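Local coordinates for histone-lysine N-methyltransferase SETMAR (Homo sapiens, PDB 3BO5), which catalyses the dimethylation of a lysine of histone H3 with S-adenosyl-L-methionine and, as a SET-transposase fusion, plays a role in DNA double-strand break repair, at residues A[153-157]-A[203-209]; A[210-216]-A[243-249]. The protein carries 2 engineered substitutions. All blocks are in the same frame, centred on the assembly; numbering follows the deposited sequence. Where two conformers were deposited one is given.

Contact 1: residues A[153-157]-A[203-209]. With SAH (S-adenosyl-L-homocysteine), chain F.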
# COMPACT_ATOMS: atom_id res chain seq x y z
N CYS A 153 5.42 -3.21 0.12
CA CYS A 153 4.81 -2.89 1.42
C CYS A 153 3.34 -2.57 1.22
O CYS A 153 2.90 -2.34 0.10
CB CYS A 153 5.52 -1.71 2.13
SG CYS A 153 5.36 -0.16 1.23
N GLU A 154 2.59 -2.61 2.32
CA GLU A 154 1.20 -2.04 2.27
C GLU A 154 1.22 -0.55 2.45
O GLU A 154 2.16 0.06 2.89
CB GLU A 154 0.32 -2.59 3.42
CG GLU A 154 0.03 -4.00 3.28
CD GLU A 154 -0.85 -4.50 4.44
OE1 GLU A 154 -0.58 -5.61 4.90
OE2 GLU A 154 -1.80 -3.76 4.90
N TYR A 155 0.06 0.03 2.07
CA TYR A 155 -0.27 1.37 2.54
C TYR A 155 -1.39 1.12 3.55
O TYR A 155 -2.54 0.84 3.21
CB TYR A 155 -0.78 2.16 1.33
CG TYR A 155 -0.80 3.67 1.55
CD1 TYR A 155 0.35 4.47 1.45
CD2 TYR A 155 -2.03 4.29 1.88
CE1 TYR A 155 0.35 5.83 1.68
CE2 TYR A 155 -2.06 5.70 2.12
CZ TYR A 155 -0.89 6.44 2.01
OH TYR A 155 -0.89 7.78 2.23
N ALA A 156 -0.98 1.24 4.84
CA ALA A 156 -1.88 0.81 5.97
C ALA A 156 -2.06 1.96 6.98
O ALA A 156 -1.16 2.68 7.24
CB ALA A 156 -1.27 -0.44 6.71
N GLY A 157 -3.27 2.09 7.52
CA GLY A 157 -3.50 3.12 8.54
C GLY A 157 -4.91 3.04 8.99
O GLY A 157 -5.47 1.96 9.06
N GLY A 203 -0.13 4.77 11.18
CA GLY A 203 0.04 4.21 9.81
C GLY A 203 1.32 3.45 9.74
O GLY A 203 2.09 3.43 10.70
N ASN A 204 1.52 2.81 8.60
CA ASN A 204 2.71 2.00 8.39
C ASN A 204 3.70 2.78 7.53
O ASN A 204 3.53 3.95 7.26
CB ASN A 204 2.37 0.66 7.81
CG ASN A 204 2.24 0.73 6.31
OD1 ASN A 204 1.80 1.77 5.74
ND2 ASN A 204 2.58 -0.39 5.64
N ILE A 205 4.78 2.11 7.11
CA ILE A 205 5.86 2.82 6.41
C ILE A 205 5.43 3.29 5.03
O ILE A 205 6.09 4.18 4.44
CB ILE A 205 7.19 1.98 6.20
CG1 ILE A 205 6.85 0.62 5.56
CG2 ILE A 205 8.05 1.93 7.49
CD1 ILE A 205 8.09 -0.05 4.99
N GLY A 206 4.33 2.72 4.50
CA GLY A 206 3.87 3.16 3.20
C GLY A 206 3.51 4.64 3.14
O GLY A 206 3.46 5.23 2.04
N ARG A 207 3.22 5.22 4.30
CA ARG A 207 2.88 6.66 4.35
C ARG A 207 4.02 7.50 3.80
O ARG A 207 3.80 8.64 3.40
CB ARG A 207 2.52 7.13 5.78
CG ARG A 207 3.78 7.14 6.67
CD ARG A 207 3.42 7.16 8.09
NE ARG A 207 2.67 8.37 8.48
CZ ARG A 207 3.26 9.55 8.74
NH1 ARG A 207 4.60 9.69 8.57
NH2 ARG A 207 2.54 10.62 9.20
N PHE A 208 5.26 6.96 3.78
CA PHE A 208 6.39 7.77 3.28
C PHE A 208 6.62 7.71 1.78
O PHE A 208 7.49 8.39 1.27
CB PHE A 208 7.68 7.35 3.99
CG PHE A 208 7.69 7.78 5.44
CD1 PHE A 208 7.82 9.14 5.76
CD2 PHE A 208 7.54 6.84 6.47
CE1 PHE A 208 7.78 9.55 7.11
CE2 PHE A 208 7.50 7.25 7.81
CZ PHE A 208 7.67 8.62 8.13
N LEU A 209 5.80 6.93 1.07
CA LEU A 209 5.98 6.82 -0.37
C LEU A 209 5.58 8.08 -1.09
O LEU A 209 4.40 8.51 -1.00
CB LEU A 209 5.12 5.73 -0.91
CG LEU A 209 5.59 4.34 -0.43
CD1 LEU A 209 4.45 3.30 -0.64
CD2 LEU A 209 6.95 3.91 -1.06
N SAH F . 6.96 13.50 1.66
CA SAH F . 5.99 12.97 2.68
CB SAH F . 5.64 11.49 2.44
CG SAH F . 4.59 11.39 1.31
SD SAH F . 2.99 12.07 1.83
C SAH F . 6.59 13.20 4.09
O SAH F . 7.60 13.89 4.24
OXT SAH F . 6.00 12.65 5.07
C5' SAH F . 2.63 13.14 0.42
C4' SAH F . 3.37 14.48 0.44
O4' SAH F . 4.73 14.32 0.04
C3' SAH F . 2.82 15.47 -0.54
O3' SAH F . 1.69 16.19 0.02
C2' SAH F . 3.98 16.38 -0.83
O2' SAH F . 4.29 17.23 0.30
C1' SAH F . 5.11 15.38 -0.87
N9 SAH F . 5.26 14.73 -2.19
C8 SAH F . 5.08 13.39 -2.52
N7 SAH F . 5.40 13.22 -3.79
C5 SAH F . 5.83 14.40 -4.30
C6 SAH F . 6.24 14.74 -5.60
N6 SAH F . 6.40 13.91 -6.63
N1 SAH F . 6.55 16.09 -5.77
C2 SAH F . 6.45 16.99 -4.76
N3 SAH F . 6.08 16.69 -3.46
C4 SAH F . 5.71 15.39 -3.32
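Y155 and G206 pass each other with their CA atoms 4.6 Å apart, and two glycines, G157 and G203, come still closer, 3.9 Å between CA atoms. One main-chain hydrogen bond joins the segments, N204 N to A156 O at 3.0 Å. Beyond it the chain turns into a 3-10 segment, 205-208, held by i to i+3 bonds such as L209 N to G206 O. G206 has no side chain, and a CB there would run into E154 O; its absence permits a CA-H...O contact of 3.6 Å from G206 CA to E154 O.

The amide of N204 carries on the pairing. Its ND2 donates to E154 O (2.8 Å, 162° at the hydrogen), with that oxygen in the amide plane, while ND2 itself stands above the carbonyl plane of E154. OD1 accepts from A156 N at 3.0 Å, met from above the plane of its own C=O, and takes a weak second bond from G206 N. With CG between the backbone N and the carbonyl carbon (chi1 84°), the amide reaches the main chain of 154-156. This junction lies in the SET domain, where segment 203-209 runs into the NHSC motif of SET domains; R207, F208 and L209 belong to the S-adenosyl-L-homocysteine pocket. An alanine in place of N204 removes the amide's bonds to E154 O and A156 N, which would probably be left without these mates and the turn less firmly tied.

Y155 holds its ring with CG anti to the backbone N (chi1 -164°), bringing CE1 at the ring edge to 3.2 Å from G206 O; its hydroxyl bonds Y179 O. C153 SG packs against L209 CD1 at 4.0 Å.

Contact 2: residues A[210-216]-A[243-249]; sequences NHSCEPN and EELSYDY. With ZN (zinc ion), chain E; SAH (S-adenosyl-L-homocysteine), chain F.
The SET-domain pseudoknot forms where NHSCEPN (210-216) pairs with EELSYDY (243-249). The two run parallel at H211 and Y247, whose CA atoms are 5.2 Å apart; Y247 N donates to N210 O, and Y247 O in turn receives S212 N.

H211 is fixed from several directions. The backbone sets its CB over the centre of the Y249 ring, 3.4 Å from the centroid, in a CH-pi contact. With CG anti to the backbone N (chi1 168°), the imidazole then turns its edge to that ring in an offset edge-to-face pair, planes at 65°. In the imidazole plane ND1 accepts Y249 N at 2.8 Å, almost straight at 174°. NE2 donates to C213 SG, tilted slightly from that plane, so both ring nitrogens are used, which probably keeps the ring from turning. That thiolate also binds zinc, with SG 2.4 Å from the metal; C274, C276 and C281 complete the site.

N216 secures the other end. Its OD1 accepts S246 N at 2.9 Å, whereas ND2 donates both to E244 O, at 2.8 Å, and to E243 OE2, which it meets from above the carboxylate plane. Nearer the cofactor product, N210 ND2 meets E244 OE2 nearly head-on along the C-O bond, while the other oxygen of E244 forms a salt bridge to K136. A water accepts from N210 N and lies within hydrogen-bonding distance of E244 OE2 and L245 O.

The backbone of H211 reads the adenine: its N donates to SAH N7 at 3.0 Å, and its O accepts SAH N6 at 2.9 Å. This joining of knot, adenine recognition and post-SET zinc is characteristic of SET-domain methyltransferases with a cysteine-rich post-SET segment.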
# COMPACT_ATOMS: atom_id res chain seq x y z
N ASN A 210 6.55 8.65 -1.81
CA ASN A 210 6.21 9.80 -2.64
C ASN A 210 5.54 9.41 -3.96
O ASN A 210 5.54 8.24 -4.38
CB ASN A 210 7.47 10.67 -2.83
CG ASN A 210 7.82 11.39 -1.57
OD1 ASN A 210 6.95 11.93 -0.90
ND2 ASN A 210 9.12 11.46 -1.26
N HIS A 211 4.91 10.41 -4.61
CA HIS A 211 4.31 10.16 -5.89
C HIS A 211 5.37 10.25 -6.99
O HIS A 211 6.28 11.02 -6.97
CB HIS A 211 3.39 11.38 -6.18
CG HIS A 211 2.92 11.43 -7.58
ND1 HIS A 211 1.96 10.56 -8.06
CD2 HIS A 211 3.28 12.22 -8.62
CE1 HIS A 211 1.77 10.81 -9.36
NE2 HIS A 211 2.59 11.80 -9.72
N SER A 212 5.16 9.46 -8.01
CA SER A 212 5.88 9.68 -9.23
C SER A 212 4.95 9.52 -10.40
O SER A 212 4.09 8.66 -10.35
CB SER A 212 6.99 8.65 -9.35
OG SER A 212 7.61 8.84 -10.66
N CYS A 213 5.17 10.32 -11.47
CA CYS A 213 4.42 10.18 -12.69
C CYS A 213 4.82 8.91 -13.45
O CYS A 213 4.12 8.49 -14.37
CB CYS A 213 4.71 11.46 -13.52
SG CYS A 213 3.91 12.88 -12.74
N GLU A 214 6.00 8.38 -13.09
CA GLU A 214 6.50 7.14 -13.67
C GLU A 214 7.01 6.34 -12.50
O GLU A 214 8.20 6.17 -12.30
CB GLU A 214 7.63 7.39 -14.66
CG GLU A 214 7.18 7.98 -15.95
CD GLU A 214 8.36 8.26 -16.90
OE1 GLU A 214 9.48 7.70 -16.70
OE2 GLU A 214 8.12 9.07 -17.84
N PRO A 215 6.07 5.80 -11.74
CA PRO A 215 6.50 5.21 -10.48
C PRO A 215 7.05 3.84 -10.66
O PRO A 215 6.91 3.22 -11.70
CB PRO A 215 5.18 5.11 -9.72
CG PRO A 215 4.16 4.89 -10.79
CD PRO A 215 4.59 5.81 -11.88
N ASN A 216 7.57 3.30 -9.55
CA ASN A 216 8.09 1.93 -9.63
C ASN A 216 7.31 0.91 -8.84
O ASN A 216 7.70 -0.25 -8.80
CB ASN A 216 9.58 1.86 -9.25
CG ASN A 216 9.90 2.44 -7.91
OD1 ASN A 216 9.00 2.69 -7.07
ND2 ASN A 216 11.23 2.69 -7.65
N GLU A 243 17.23 3.10 -4.59
CA GLU A 243 16.25 3.70 -5.49
C GLU A 243 15.08 4.07 -4.60
O GLU A 243 14.54 3.23 -3.84
CB GLU A 243 15.75 2.72 -6.56
CG GLU A 243 14.88 3.41 -7.60
CD GLU A 243 14.58 2.54 -8.77
OE1 GLU A 243 15.40 1.63 -9.06
OE2 GLU A 243 13.54 2.76 -9.46
N GLU A 244 14.61 5.29 -4.82
CA GLU A 244 13.40 5.73 -4.10
C GLU A 244 12.16 5.01 -4.62
O GLU A 244 12.04 4.71 -5.82
CB GLU A 244 13.15 7.21 -4.31
CG GLU A 244 11.83 7.70 -3.61
CD GLU A 244 11.70 9.22 -3.59
OE1 GLU A 244 12.47 9.92 -4.33
OE2 GLU A 244 10.80 9.73 -2.85
N LEU A 245 11.28 4.65 -3.67
CA LEU A 245 10.06 3.87 -3.98
C LEU A 245 8.92 4.89 -4.17
O LEU A 245 8.82 5.83 -3.35
CB LEU A 245 9.75 2.96 -2.81
CG LEU A 245 10.86 1.91 -2.57
CD1 LEU A 245 10.64 1.26 -1.23
CD2 LEU A 245 10.85 0.85 -3.67
N SER A 246 8.12 4.69 -5.19
CA SER A 246 7.04 5.67 -5.47
C SER A 246 5.85 4.98 -6.02
O SER A 246 5.95 3.89 -6.62
CB SER A 246 7.56 6.66 -6.47
OG SER A 246 7.94 6.03 -7.70
N TYR A 247 4.68 5.60 -5.88
CA TYR A 247 3.54 5.09 -6.64
C TYR A 247 2.76 6.29 -7.18
O TYR A 247 3.11 7.44 -6.86
CB TYR A 247 2.58 4.23 -5.83
CG TYR A 247 1.78 4.81 -4.66
CD1 TYR A 247 0.47 5.24 -4.83
CD2 TYR A 247 2.33 4.80 -3.33
CE1 TYR A 247 -0.30 5.63 -3.74
CE2 TYR A 247 1.55 5.21 -2.24
CZ TYR A 247 0.26 5.63 -2.47
OH TYR A 247 -0.61 5.97 -1.45
N ASP A 248 1.83 5.97 -8.08
CA ASP A 248 1.10 7.06 -8.72
C ASP A 248 -0.08 7.46 -7.88
O ASP A 248 -1.00 6.66 -7.68
CB ASP A 248 0.64 6.56 -10.08
CG ASP A 248 -0.29 7.54 -10.83
OD1 ASP A 248 -0.55 8.68 -10.39
OD2 ASP A 248 -0.67 7.07 -11.96
N TYR A 249 -0.04 8.70 -7.34
CA TYR A 249 -1.11 9.11 -6.43
C TYR A 249 -2.49 9.17 -7.15
O TYR A 249 -3.49 9.21 -6.44
CB TYR A 249 -0.81 10.50 -5.86
CG TYR A 249 0.21 10.52 -4.75
CD1 TYR A 249 1.00 9.39 -4.46
CD2 TYR A 249 0.39 11.67 -3.98
CE1 TYR A 249 1.97 9.45 -3.45
CE2 TYR A 249 1.32 11.73 -2.96
CZ TYR A 249 2.12 10.60 -2.71
OH TYR A 249 3.02 10.72 -1.71
ZN ZN E . 5.80 14.09 -11.79
N SAH F . 6.96 13.50 1.66
CA SAH F . 5.99 12.97 2.68
CB SAH F . 5.64 11.49 2.44
CG SAH F . 4.59 11.39 1.31
SD SAH F . 2.99 12.07 1.83
C SAH F . 6.59 13.20 4.09
O SAH F . 7.60 13.89 4.24
OXT SAH F . 6.00 12.65 5.07
C5' SAH F . 2.63 13.14 0.42
C4' SAH F . 3.37 14.48 0.44
O4' SAH F . 4.73 14.32 0.04
C3' SAH F . 2.82 15.47 -0.54
O3' SAH F . 1.69 16.19 0.02
C2' SAH F . 3.98 16.38 -0.83
O2' SAH F . 4.29 17.23 0.30
C1' SAH F . 5.11 15.38 -0.87
N9 SAH F . 5.26 14.73 -2.19
C8 SAH F . 5.08 13.39 -2.52
N7 SAH F . 5.40 13.22 -3.79
C5 SAH F . 5.83 14.40 -4.30
C6 SAH F . 6.24 14.74 -5.60
N6 SAH F . 6.40 13.91 -6.63
N1 SAH F . 6.55 16.09 -5.77
C2 SAH F . 6.45 16.99 -4.76
N3 SAH F . 6.08 16.69 -3.46
C4 SAH F . 5.71 15.39 -3.32
O HOH W 1 9.29 7.81 -1.58

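Contact 2 begins at the residue after contact 1 ends, and their centres lie about 13 Å apart. L209 joins them: its O is 2.7 Å from Y249 OH, a probable hydrogen bond, and its CD2 packs 3.4 Å from L245 CB. L209 CD1 also lies 3.7 Å from Y247 CD2, so side chains from both contacts share one buried core. Both reach S-adenosyl-L-homocysteine. Residues 203-209 pass its amino-acid part, with R207 O 3.5 Å from SAH CB, whereas contact 2 holds the adenine, brings Y249 OH to 3.2 Å from SAH C5' and also reaches back toward the amino-acid end through N210. Together they line one pocket.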